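Local coordinates for protein phosphodiesterase (Salpingoeca rosetta, PDB 7CJ3) that belongs to the bacteriorhodopsin-like family and holds retinal in a pocket among the helices of its transmembrane domain, at residues G146-A151 and P215-H220; H198-F203 and E228-W233; K205-D210 and A221-R226. One frame throughout, in Å; residues are numbered along the deposited sequence.

Overall arrangement
All three contacts use helix 219-233 or the proline-rich approach to it, and they run from near the retinal pocket toward one end of the helix bundle. Contact 2 lies deepest: it packs helix 178-207 against helix 219-233 with methyl, thioether and ring groups, and it includes a tryptophan of the retinal pocket. Contact 3 joins the same two helices nearer their connecting loop, where a methionine packs on a leucine, a histidine and an arginine, the arginine also lying beside a monoolein molecule. Contact 1, partly buried, swaps helix 178-207 for the end of helix 128-149, and there prolines meet carbonyl oxygens and an arginine. Contacts 1 and 3 adjoin, with centres about 6 Å apart.

Contact 1: residues G146-A151 and P215-H220; sequences GLASRA and PPLPRH
A148, in the last turn of helix 128-149, comes alongside P216 with their CA atoms 6.0 Å apart, and just beyond it the helix closes in a Schellman motif. R150 supplies the positive phi (44°), and A151 N reaches back to G146 O at 3.2 Å, while the companion bond from R150 N to L147 O is weak. Facing this helix end is the proline-rich run that leads to P218, the N-cap of helix 219-233. The rings of P215 and P216 lie against the carbonyl end of the helix: A148 O meets P215 CB at 3.6 Å and also the CD of P216, whose CG lies 3.7 Å from L147 O. Deeper in, A148 CB touches L217 CD1, and L217 continues to M272 and C275 of helix 250-277. From the loop side, R150 bends at chi2 (-78°), which brings NE and the guanidinium obliquely up to P216 CD. P215 CA sits near the guanidinium plane, at its edge. The same arginine gives a weak bond from NE to P214 O, tying it to the backbone just ahead of the prolines it packs on, and NE itself stands 3.4 Å from P216 CD.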
loop_
_atom_site.group_PDB
_atom_site.type_symbol
_atom_site.label_atom_id
_atom_site.label_comp_id
_atom_site.label_asym_id
_atom_site.label_seq_id
_atom_site.Cartn_x
_atom_site.Cartn_y
_atom_site.Cartn_z
ATOM N N GLY B 146 -17.903 4.172 16.764
ATOM C CA GLY B 146 -19.277 4.311 17.303
ATOM C C GLY B 146 -20.314 3.498 16.531
ATOM O O GLY B 146 -21.117 2.807 17.174
ATOM N N LEU B 147 -20.301 3.552 15.199
ATOM C CA LEU B 147 -21.264 2.786 14.369
ATOM C C LEU B 147 -21.004 1.292 14.528
ATOM O O LEU B 147 -21.994 0.540 14.672
ATOM C CB LEU B 147 -21.149 3.209 12.902
ATOM C CG LEU B 147 -21.474 4.673 12.614
ATOM C CD1 LEU B 147 -21.497 4.903 11.107
ATOM C CD2 LEU B 147 -22.786 5.080 13.273
ATOM N N ALA B 148 -19.735 0.887 14.494
ATOM C CA ALA B 148 -19.305 -0.528 14.641
ATOM C C ALA B 148 -19.791 -1.100 15.979
ATOM O O ALA B 148 -20.128 -2.299 16.008
ATOM C CB ALA B 148 -17.805 -0.640 14.529
ATOM N N SER B 149 -19.843 -0.272 17.029
ATOM C CA SER B 149 -20.097 -0.700 18.423
ATOM C C SER B 149 -21.467 -0.223 18.951
ATOM O O SER B 149 -21.737 -0.449 20.151
ATOM C CB SER B 149 -18.942 -0.230 19.302
ATOM O OG SER B 149 -18.859 1.198 19.397
ATOM N N ARG B 150 -22.297 0.417 18.111
ATOM C CA ARG B 150 -23.632 0.965 18.482
ATOM C C ARG B 150 -23.535 1.695 19.822
ATOM O O ARG B 150 -24.333 1.403 20.719
ATOM C CB ARG B 150 -24.669 -0.166 18.558
ATOM C CG ARG B 150 -24.710 -1.076 17.337
ATOM C CD ARG B 150 -25.428 -0.534 16.125
ATOM N NE ARG B 150 -25.616 -1.636 15.215
ATOM C CZ ARG B 150 -26.399 -1.628 14.143
ATOM N NH1 ARG B 150 -27.046 -0.527 13.804
ATOM N NH2 ARG B 150 -26.499 -2.692 13.363
ATOM N N ALA B 151 -22.577 2.609 19.973
ATOM C CA ALA B 151 -22.296 3.343 21.231
ATOM C C ALA B 151 -23.259 4.517 21.374
ATOM O O ALA B 151 -23.895 4.886 20.352
ATOM C CB ALA B 151 -20.881 3.844 21.226
ATOM N N PRO B 215 -24.314 -5.610 17.452
ATOM C CA PRO B 215 -23.335 -4.877 16.646
ATOM C C PRO B 215 -23.278 -5.426 15.223
ATOM O O PRO B 215 -23.554 -6.606 15.007
ATOM C CB PRO B 215 -22.022 -5.082 17.414
ATOM C CG PRO B 215 -22.204 -6.414 18.132
ATOM C CD PRO B 215 -23.682 -6.487 18.455
ATOM N N PRO B 216 -22.945 -4.597 14.202
ATOM C CA PRO B 216 -22.851 -5.074 12.820
ATOM C C PRO B 216 -21.632 -5.966 12.542
ATOM O O PRO B 216 -21.567 -6.525 11.461
ATOM C CB PRO B 216 -22.756 -3.787 11.988
ATOM C CG PRO B 216 -22.227 -2.723 12.945
ATOM C CD PRO B 216 -22.688 -3.150 14.319
ATOM N N LEU B 217 -20.695 -6.056 13.497
ATOM C CA LEU B 217 -19.482 -6.918 13.419
ATOM C C LEU B 217 -19.547 -7.970 14.522
ATOM O O LEU B 217 -20.078 -7.715 15.606
ATOM C CB LEU B 217 -18.216 -6.053 13.546
ATOM C CG LEU B 217 -18.130 -4.838 12.627
ATOM C CD1 LEU B 217 -16.820 -4.077 12.830
ATOM C CD2 LEU B 217 -18.249 -5.269 11.183
ATOM N N PRO B 218 -18.980 -9.175 14.280
ATOM C CA PRO B 218 -18.871 -10.190 15.321
ATOM C C PRO B 218 -17.909 -9.757 16.444
ATOM O O PRO B 218 -17.083 -8.843 16.266
ATOM C CB PRO B 218 -18.352 -11.435 14.577
ATOM C CG PRO B 218 -17.627 -10.882 13.376
ATOM C CD PRO B 218 -18.365 -9.610 13.015
ATOM N N ARG B 219 -18.047 -10.451 17.578
ATOM C CA ARG B 219 -17.320 -10.241 18.847
ATOM C C ARG B 219 -15.815 -10.167 18.564
ATOM O O ARG B 219 -15.172 -9.219 19.034
ATOM C CB ARG B 219 -17.694 -11.384 19.801
ATOM C CG ARG B 219 -17.585 -11.018 21.273
ATOM C CD ARG B 219 -17.806 -12.157 22.230
ATOM N NE ARG B 219 -17.317 -11.737 23.541
ATOM C CZ ARG B 219 -16.073 -11.892 23.979
ATOM N NH1 ARG B 219 -15.153 -12.486 23.229
ATOM N NH2 ARG B 219 -15.764 -11.451 25.181
ATOM N N HIS B 220 -15.258 -11.123 17.804
ATOM C CA HIS B 220 -13.791 -11.198 17.615
ATOM C C HIS B 220 -13.317 -9.925 16.909
ATOM O O HIS B 220 -12.241 -9.416 17.280
ATOM C CB HIS B 220 -13.353 -12.477 16.890
ATOM C CG HIS B 220 -11.884 -12.740 17.033
ATOM N ND1 HIS B 220 -11.130 -13.403 16.062
ATOM C CD2 HIS B 220 -10.998 -12.331 17.975
ATOM C CE1 HIS B 220 -9.863 -13.444 16.437
ATOM N NE2 HIS B 220 -9.749 -12.793 17.609
#

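Contact 2: residues H198-F203 and E228-W233; sequences HMWGMF and EIVMSW. With OLC ((2R)-2,3-dihydroxypropyl (9Z)-octadec-9-enoate), chain N; RET (retinal), chain K; OLC ((2R)-2,3-dihydroxypropyl (9Z)-octadec-9-enoate), chain O.
M199 starts with CG anti to its own backbone nitrogen (chi1 -178°), then bends at both later torsions, and this swings its CE methyl onto I229 and V230. CE lies 3.6 Å from I229 CG2 and 3.9 Å from V230 CG2, so one thioether end spans two neighbouring side chains of the facing helix. The same valine methyl meets W200 CE3 at 4.0 Å, the two side chains approaching at about a right angle. One turn further along the helix, F203 brings CE2 toward I229 CD1, and M199 CG lies in the plane of the phenyl ring at its edge. I229 CG2 does double duty: its other neighbour is W233, where it sits 3.7 Å above the ring plane, over the centre. On the opposite face lies the C20 methyl of retinal, offset toward the rim and 3.5 Å from W233 CE2. W233, a residue of the retinal pocket, is thus held between I229 CG2 and the retinal C20 methyl. W200 also meets lipid: C9 of an oleoyl chain lies over one indole face, and NE1 donates to O19 of that lipid at 3.0 Å, a rather bent bond (135°). The two segments run nearly antiparallel (160°), their axes 11.2 Å apart, a spacing bridged entirely by side chains. Around them, helix 128-149 meets F203 and I229 through C145 and W233 through L142, while helix 250-277 packs A264 against S232 and W233.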
loop_
_atom_site.group_PDB
_atom_site.type_symbol
_atom_site.label_atom_id
_atom_site.label_comp_id
_atom_site.label_asym_id
_atom_site.label_seq_id
_atom_site.Cartn_x
_atom_site.Cartn_y
_atom_site.Cartn_z
ATOM N N HIS B 198 -11.678 5.040 26.743
ATOM C CA HIS B 198 -13.127 5.151 26.450
ATOM C C HIS B 198 -13.434 4.463 25.126
ATOM O O HIS B 198 -14.506 3.821 25.043
ATOM C CB HIS B 198 -13.602 6.597 26.494
ATOM C CG HIS B 198 -13.902 7.068 27.875
ATOM N ND1 HIS B 198 -12.956 7.643 28.688
ATOM C CD2 HIS B 198 -15.060 7.039 28.580
ATOM C CE1 HIS B 198 -13.536 7.975 29.837
ATOM N NE2 HIS B 198 -14.822 7.602 29.794
ATOM N N MET B 199 -12.533 4.558 24.147
ATOM C CA MET B 199 -12.668 3.799 22.875
ATOM C C MET B 199 -12.710 2.302 23.194
ATOM O O MET B 199 -13.610 1.608 22.654
ATOM C CB MET B 199 -11.498 4.059 21.928
ATOM C CG MET B 199 -11.633 3.337 20.613
ATOM S SD MET B 199 -10.803 1.702 20.556
ATOM C CE MET B 199 -9.163 2.154 21.131
ATOM N N TRP B 200 -11.752 1.837 24.015
ATOM C CA TRP B 200 -11.635 0.431 24.482
ATOM C C TRP B 200 -12.961 0.038 25.161
ATOM O O TRP B 200 -13.525 -1.012 24.804
ATOM C CB TRP B 200 -10.391 0.259 25.373
ATOM C CG TRP B 200 -10.049 -1.170 25.682
ATOM C CD1 TRP B 200 -10.549 -1.934 26.697
ATOM C CD2 TRP B 200 -9.144 -2.028 24.958
ATOM N NE1 TRP B 200 -10.023 -3.196 26.652
ATOM C CE2 TRP B 200 -9.176 -3.288 25.584
ATOM C CE3 TRP B 200 -8.330 -1.862 23.837
ATOM C CZ2 TRP B 200 -8.433 -4.367 25.126
ATOM C CZ3 TRP B 200 -7.580 -2.926 23.390
ATOM C CH2 TRP B 200 -7.634 -4.164 24.032
ATOM N N GLY B 201 -13.502 0.927 25.997
ATOM C CA GLY B 201 -14.779 0.755 26.712
ATOM C C GLY B 201 -15.945 0.418 25.799
ATOM O O GLY B 201 -16.620 -0.606 26.040
ATOM N N MET B 202 -16.199 1.253 24.792
ATOM C CA MET B 202 -17.451 1.197 23.981
ATOM C C MET B 202 -17.447 -0.054 23.095
ATOM O O MET B 202 -18.532 -0.631 22.898
ATOM C CB MET B 202 -17.655 2.468 23.146
ATOM C CG MET B 202 -16.650 2.674 22.038
ATOM S SD MET B 202 -17.139 4.028 20.901
ATOM C CE MET B 202 -16.921 5.459 21.959
ATOM N N PHE B 203 -16.277 -0.480 22.610
ATOM C CA PHE B 203 -16.096 -1.788 21.931
ATOM C C PHE B 203 -16.402 -2.940 22.893
ATOM O O PHE B 203 -16.976 -3.939 22.426
ATOM C CB PHE B 203 -14.677 -1.945 21.418
ATOM C CG PHE B 203 -14.467 -1.318 20.074
ATOM C CD1 PHE B 203 -15.008 -1.896 18.943
ATOM C CD2 PHE B 203 -13.736 -0.146 19.941
ATOM C CE1 PHE B 203 -14.792 -1.333 17.696
ATOM C CE2 PHE B 203 -13.546 0.428 18.690
ATOM C CZ PHE B 203 -14.065 -0.178 17.574
ATOM N N GLU B 228 -6.079 -2.864 17.221
ATOM C CA GLU B 228 -5.430 -2.247 16.042
ATOM C C GLU B 228 -5.148 -0.762 16.328
ATOM O O GLU B 228 -4.010 -0.326 16.036
ATOM C CB GLU B 228 -6.321 -2.414 14.819
ATOM C CG GLU B 228 -5.610 -2.166 13.503
ATOM C CD GLU B 228 -5.525 -0.732 13.007
ATOM O OE1 GLU B 228 -4.604 -0.509 12.207
ATOM O OE2 GLU B 228 -6.348 0.149 13.386
ATOM N N ILE B 229 -6.152 -0.040 16.863
ATOM C CA ILE B 229 -6.148 1.427 17.110
ATOM C C ILE B 229 -5.070 1.752 18.153
ATOM O O ILE B 229 -4.256 2.679 17.931
ATOM C CB ILE B 229 -7.575 1.876 17.504
ATOM C CG1 ILE B 229 -8.508 1.785 16.285
ATOM C CG2 ILE B 229 -7.605 3.281 18.110
ATOM C CD1 ILE B 229 -9.970 1.737 16.617
ATOM N N VAL B 230 -5.014 0.957 19.220
ATOM C CA VAL B 230 -4.033 1.110 20.329
ATOM C C VAL B 230 -2.616 0.869 19.786
ATOM O O VAL B 230 -1.709 1.689 20.075
ATOM C CB VAL B 230 -4.391 0.177 21.499
ATOM C CG1 VAL B 230 -3.281 0.124 22.557
ATOM C CG2 VAL B 230 -5.717 0.580 22.133
ATOM N N MET B 231 -2.410 -0.189 19.002
ATOM C CA MET B 231 -1.049 -0.502 18.521
ATOM C C MET B 231 -0.615 0.622 17.582
ATOM O O MET B 231 0.411 1.265 17.883
ATOM C CB MET B 231 -1.008 -1.876 17.844
ATOM C CG MET B 231 0.149 -2.166 16.916
ATOM S SD MET B 231 1.604 -2.890 17.745
ATOM C CE MET B 231 2.971 -2.099 16.885
ATOM N N SER B 232 -1.412 0.910 16.544
ATOM C CA SER B 232 -1.072 1.846 15.438
ATOM C C SER B 232 -0.995 3.302 15.919
ATOM O O SER B 232 0.001 3.937 15.639
ATOM C CB SER B 232 -2.040 1.701 14.302
ATOM O OG SER B 232 -3.379 1.865 14.727
ATOM N N TRP B 233 -2.010 3.805 16.624
ATOM C CA TRP B 233 -2.146 5.244 16.966
ATOM C C TRP B 233 -1.059 5.645 17.958
ATOM O O TRP B 233 -0.724 6.846 18.029
ATOM C CB TRP B 233 -3.513 5.561 17.572
ATOM C CG TRP B 233 -4.679 5.543 16.634
ATOM C CD1 TRP B 233 -4.897 4.724 15.562
ATOM C CD2 TRP B 233 -5.849 6.368 16.745
ATOM N NE1 TRP B 233 -6.116 4.993 14.994
ATOM C CE2 TRP B 233 -6.717 5.998 15.697
ATOM C CE3 TRP B 233 -6.249 7.363 17.641
ATOM C CZ2 TRP B 233 -7.963 6.598 15.527
ATOM C CZ3 TRP B 233 -7.474 7.962 17.465
ATOM C CH2 TRP B 233 -8.316 7.580 16.421
HETATM C C18 OLC N . 1.748 5.016 25.035
HETATM C C10 OLC N . -6.682 -0.249 26.859
HETATM C C9 OLC N . -7.239 -1.223 27.613
HETATM C C17 OLC N . 0.838 4.118 25.867
HETATM C C11 OLC N . -5.990 0.981 27.369
HETATM C C8 OLC N . -7.308 -1.289 29.102
HETATM C C24 OLC N . -15.855 -6.762 29.509
HETATM C C16 OLC N . -0.648 4.073 25.456
HETATM C C12 OLC N . -4.950 1.458 26.379
HETATM C C7 OLC N . -8.457 -2.184 29.549
HETATM C C15 OLC N . -1.561 3.531 26.572
HETATM C C13 OLC N . -3.743 2.152 27.082
HETATM C C6 OLC N . -9.079 -1.733 30.875
HETATM C C14 OLC N . -2.734 2.709 26.026
HETATM C C5 OLC N . -10.090 -0.559 30.825
HETATM C C4 OLC N . -11.509 -0.805 30.216
HETATM C C3 OLC N . -11.957 -2.273 30.056
HETATM C C2 OLC N . -13.128 -2.532 29.080
HETATM C C21 OLC N . -14.294 -6.071 27.591
HETATM C C1 OLC N . -13.083 -3.987 28.553
HETATM C C22 OLC N . -15.198 -7.183 28.187
HETATM O O19 OLC N . -11.996 -4.559 28.404
HETATM O O25 OLC N . -16.901 -7.679 29.789
HETATM O O23 OLC N . -16.223 -7.621 27.261
HETATM O O20 OLC N . -14.304 -4.776 28.248
HETATM C C1 RET K . 0.511 13.941 18.918
HETATM C C2 RET K . 1.042 15.045 19.833
HETATM C C3 RET K . 1.685 14.559 21.054
HETATM C C4 RET K . 0.747 13.674 21.848
HETATM C C5 RET K . -0.171 12.811 21.028
HETATM C C6 RET K . -0.206 12.825 19.673
HETATM C C7 RET K . -0.977 11.789 18.971
HETATM C C8 RET K . -1.270 11.683 17.615
HETATM C C9 RET K . -2.203 10.809 16.982
HETATM C C10 RET K . -2.447 10.834 15.586
HETATM C C11 RET K . -3.183 9.927 14.812
HETATM C C12 RET K . -3.344 9.862 13.433
HETATM C C13 RET K . -4.137 8.962 12.702
HETATM C C14 RET K . -4.268 9.094 11.331
HETATM C C15 RET K . -5.394 8.621 10.530
HETATM C C16 RET K . -0.454 14.663 17.960
HETATM C C17 RET K . 1.695 13.384 18.107
HETATM C C18 RET K . -1.044 11.937 21.904
HETATM C C19 RET K . -2.968 9.793 17.773
HETATM C C20 RET K . -4.809 7.851 13.449
HETATM C C18 OLC O . 2.175 13.234 32.164
HETATM C C10 OLC O . -5.937 10.409 31.847
HETATM C C9 OLC O . -7.207 10.000 31.827
HETATM C C17 OLC O . 1.156 13.344 33.289
HETATM C C11 OLC O . -4.795 9.642 32.459
HETATM C C8 OLC O . -7.682 8.722 32.454
HETATM C C24 OLC O . -13.784 6.513 38.435
HETATM C C16 OLC O . -0.218 12.878 32.792
HETATM C C12 OLC O . -3.683 10.625 32.811
HETATM C C7 OLC O . -9.170 8.474 32.170
HETATM C C15 OLC O . -0.953 11.920 33.752
HETATM C C13 OLC O . -2.315 10.319 32.187
HETATM C C6 OLC O . -9.692 7.561 33.271
HETATM C C14 OLC O . -1.150 10.491 33.184
HETATM C C5 OLC O . -10.804 6.612 32.864
HETATM C C4 OLC O . -12.000 7.378 32.358
HETATM C C3 OLC O . -12.758 8.204 33.410
HETATM C C2 OLC O . -13.313 7.365 34.577
HETATM C C21 OLC O . -15.878 6.897 37.107
HETATM C C1 OLC O . -14.584 7.961 35.178
HETATM C C22 OLC O . -14.936 5.830 37.682
HETATM O O19 OLC O . -14.748 9.169 35.220
HETATM O O25 OLC O . -12.527 5.888 38.148
HETATM O O23 OLC O . -15.663 4.919 38.542
HETATM O O20 OLC O . -15.643 7.102 35.711
#

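Contact 3: residues K205-D210 and A221-R226; sequences KAMQPD and ALHLLR. With OLC ((2R)-2,3-dihydroxypropyl (9Z)-octadec-9-enoate), chain N.
Helices 178-207 and 219-233 form a helical hairpin, and A206 and M207 meet L222, H223 and R226 at its loop end, where helix 178-207 gives way to the connecting loop. M207 carries most of the contact. Its CG passes L222 CB at 3.9 Å, the two side chains sliding past each other in opposite directions, and the bend at chi3 turns CE onto H223 CB at 3.5 Å. Beside it, A206 CB rests against L222 CD2. The arginine comes to meet the methionine from the other helix: with CG wedged between backbone nitrogen and carbonyl (chi1 61°), R226 stretches out straight to NE. M207 SD then lies over one face of the guanidinium, offset toward its rim and 3.4 Å from NH2. H223 CG and the lipid carbon C21 lie at the edge of the same group, in its plane. NH1 comes obliquely to within 3.5 Å of the ester carbonyl oxygen O19, the acceptor of the W200 bond. Because the sulfur sits above the guanidinium rather than in line with an N-H, this is a face contact between a polarisable thioether and a probably positive group. The likely positive charge thus has a thioether over one face and the W200 indole as cation-pi partner, beside the headgroup of one bound monoolein, which would be consistent with partial shielding.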
loop_
_atom_site.group_PDB
_atom_site.type_symbol
_atom_site.label_atom_id
_atom_site.label_comp_id
_atom_site.label_asym_id
_atom_site.label_seq_id
_atom_site.Cartn_x
_atom_site.Cartn_y
_atom_site.Cartn_z
ATOM N N LYS B 205 -18.436 -2.765 25.781
ATOM C CA LYS B 205 -19.899 -2.753 26.032
ATOM C C LYS B 205 -20.580 -3.622 24.960
ATOM O O LYS B 205 -21.425 -4.496 25.325
ATOM C CB LYS B 205 -20.408 -1.312 26.083
ATOM C CG LYS B 205 -20.026 -0.554 27.340
ATOM C CD LYS B 205 -20.091 0.948 27.197
ATOM C CE LYS B 205 -19.501 1.663 28.399
ATOM N NZ LYS B 205 -19.640 3.141 28.329
ATOM N N ALA B 206 -20.113 -3.542 23.708
ATOM C CA ALA B 206 -20.745 -4.128 22.500
ATOM C C ALA B 206 -20.350 -5.594 22.301
ATOM O O ALA B 206 -21.063 -6.292 21.584
ATOM C CB ALA B 206 -20.379 -3.317 21.294
ATOM N N MET B 207 -19.249 -6.039 22.901
ATOM C CA MET B 207 -18.797 -7.450 22.801
ATOM C C MET B 207 -19.634 -8.351 23.714
ATOM O O MET B 207 -19.601 -9.581 23.476
ATOM C CB MET B 207 -17.316 -7.568 23.181
ATOM C CG MET B 207 -16.375 -7.103 22.109
ATOM S SD MET B 207 -14.723 -6.799 22.762
ATOM C CE MET B 207 -14.076 -8.472 22.728
ATOM N N GLN B 208 -20.381 -7.781 24.680
ATOM C CA GLN B 208 -21.214 -8.570 25.639
ATOM C C GLN B 208 -22.305 -9.326 24.876
ATOM O O GLN B 208 -22.824 -8.853 23.856
ATOM C CB GLN B 208 -21.791 -7.684 26.742
ATOM C CG GLN B 208 -20.671 -7.133 27.617
ATOM C CD GLN B 208 -21.013 -5.943 28.483
ATOM O OE1 GLN B 208 -22.180 -5.601 28.678
ATOM N NE2 GLN B 208 -19.979 -5.296 29.017
ATOM N N PRO B 209 -22.685 -10.524 25.365
ATOM C CA PRO B 209 -23.674 -11.366 24.684
ATOM C C PRO B 209 -25.092 -10.782 24.766
ATOM O O PRO B 209 -25.871 -11.033 23.857
ATOM C CB PRO B 209 -23.650 -12.693 25.456
ATOM C CG PRO B 209 -22.404 -12.636 26.337
ATOM C CD PRO B 209 -22.174 -11.159 26.587
ATOM N N ASP B 210 -25.375 -10.050 25.857
ATOM C CA ASP B 210 -26.709 -9.476 26.184
ATOM C C ASP B 210 -26.945 -8.197 25.375
ATOM O O ASP B 210 -28.129 -7.869 25.142
ATOM C CB ASP B 210 -26.846 -9.227 27.693
ATOM C CG ASP B 210 -27.325 -10.453 28.479
ATOM O OD1 ASP B 210 -28.246 -11.152 27.967
ATOM O OD2 ASP B 210 -26.780 -10.712 29.596
ATOM N N ALA B 221 -14.080 -9.427 15.927
ATOM C CA ALA B 221 -13.663 -8.313 15.047
ATOM C C ALA B 221 -13.683 -6.994 15.830
ATOM O O ALA B 221 -12.766 -6.193 15.635
ATOM C CB ALA B 221 -14.544 -8.258 13.834
ATOM N N LEU B 222 -14.663 -6.795 16.706
ATOM C CA LEU B 222 -14.694 -5.639 17.642
ATOM C C LEU B 222 -13.406 -5.625 18.476
ATOM O O LEU B 222 -12.889 -4.527 18.739
ATOM C CB LEU B 222 -15.939 -5.700 18.536
ATOM C CG LEU B 222 -17.172 -4.939 18.006
ATOM C CD1 LEU B 222 -17.933 -5.762 16.996
ATOM C CD2 LEU B 222 -18.112 -4.538 19.137
ATOM N N HIS B 223 -12.873 -6.794 18.854
ATOM C CA HIS B 223 -11.649 -6.882 19.688
ATOM C C HIS B 223 -10.415 -6.534 18.858
ATOM O O HIS B 223 -9.557 -5.760 19.349
ATOM C CB HIS B 223 -11.506 -8.255 20.365
ATOM C CG HIS B 223 -10.325 -8.302 21.283
ATOM N ND1 HIS B 223 -9.187 -9.028 20.984
ATOM C CD2 HIS B 223 -10.066 -7.638 22.425
ATOM C CE1 HIS B 223 -8.292 -8.832 21.926
ATOM N NE2 HIS B 223 -8.804 -7.976 22.816
ATOM N N LEU B 224 -10.303 -7.114 17.661
ATOM C CA LEU B 224 -9.176 -6.855 16.722
ATOM C C LEU B 224 -9.129 -5.364 16.364
ATOM O O LEU B 224 -8.012 -4.818 16.252
ATOM C CB LEU B 224 -9.347 -7.751 15.499
ATOM C CG LEU B 224 -8.976 -9.196 15.788
ATOM C CD1 LEU B 224 -9.145 -10.037 14.541
ATOM C CD2 LEU B 224 -7.546 -9.296 16.309
ATOM N N LEU B 225 -10.288 -4.707 16.260
ATOM C CA LEU B 225 -10.350 -3.263 15.967
ATOM C C LEU B 225 -9.750 -2.429 17.112
ATOM O O LEU B 225 -8.867 -1.596 16.815
ATOM C CB LEU B 225 -11.803 -2.894 15.662
ATOM C CG LEU B 225 -12.252 -3.230 14.233
ATOM C CD1 LEU B 225 -13.716 -2.866 14.009
ATOM C CD2 LEU B 225 -11.370 -2.548 13.197
ATOM N N ARG B 226 -10.207 -2.604 18.359
ATOM C CA ARG B 226 -9.704 -1.819 19.524
ATOM C C ARG B 226 -8.203 -2.078 19.790
ATOM O O ARG B 226 -7.519 -1.167 20.322
ATOM C CB ARG B 226 -10.549 -2.091 20.765
ATOM C CG ARG B 226 -10.558 -3.530 21.254
ATOM C CD ARG B 226 -11.441 -3.637 22.488
ATOM N NE ARG B 226 -11.463 -4.958 23.105
ATOM C CZ ARG B 226 -12.027 -5.228 24.282
ATOM N NH1 ARG B 226 -12.623 -4.276 24.976
ATOM N NH2 ARG B 226 -12.012 -6.446 24.775
HETATM C C18 OLC N . 1.748 5.016 25.035
HETATM C C10 OLC N . -6.682 -0.249 26.859
HETATM C C9 OLC N . -7.239 -1.223 27.613
HETATM C C17 OLC N . 0.838 4.118 25.867
HETATM C C11 OLC N . -5.990 0.981 27.369
HETATM C C8 OLC N . -7.308 -1.289 29.102
HETATM C C24 OLC N . -15.855 -6.762 29.509
HETATM C C16 OLC N . -0.648 4.073 25.456
HETATM C C12 OLC N . -4.950 1.458 26.379
HETATM C C7 OLC N . -8.457 -2.184 29.549
HETATM C C15 OLC N . -1.561 3.531 26.572
HETATM C C13 OLC N . -3.743 2.152 27.082
HETATM C C6 OLC N . -9.079 -1.733 30.875
HETATM C C14 OLC N . -2.734 2.709 26.026
HETATM C C5 OLC N . -10.090 -0.559 30.825
HETATM C C4 OLC N . -11.509 -0.805 30.216
HETATM C C3 OLC N . -11.957 -2.273 30.056
HETATM C C2 OLC N . -13.128 -2.532 29.080
HETATM C C21 OLC N . -14.294 -6.071 27.591
HETATM C C1 OLC N . -13.083 -3.987 28.553
HETATM C C22 OLC N . -15.198 -7.183 28.187
HETATM O O19 OLC N . -11.996 -4.559 28.404
HETATM O O25 OLC N . -16.901 -7.679 29.789
HETATM O O23 OLC N . -16.223 -7.621 27.261
HETATM O O20 OLC N . -14.304 -4.776 28.248
#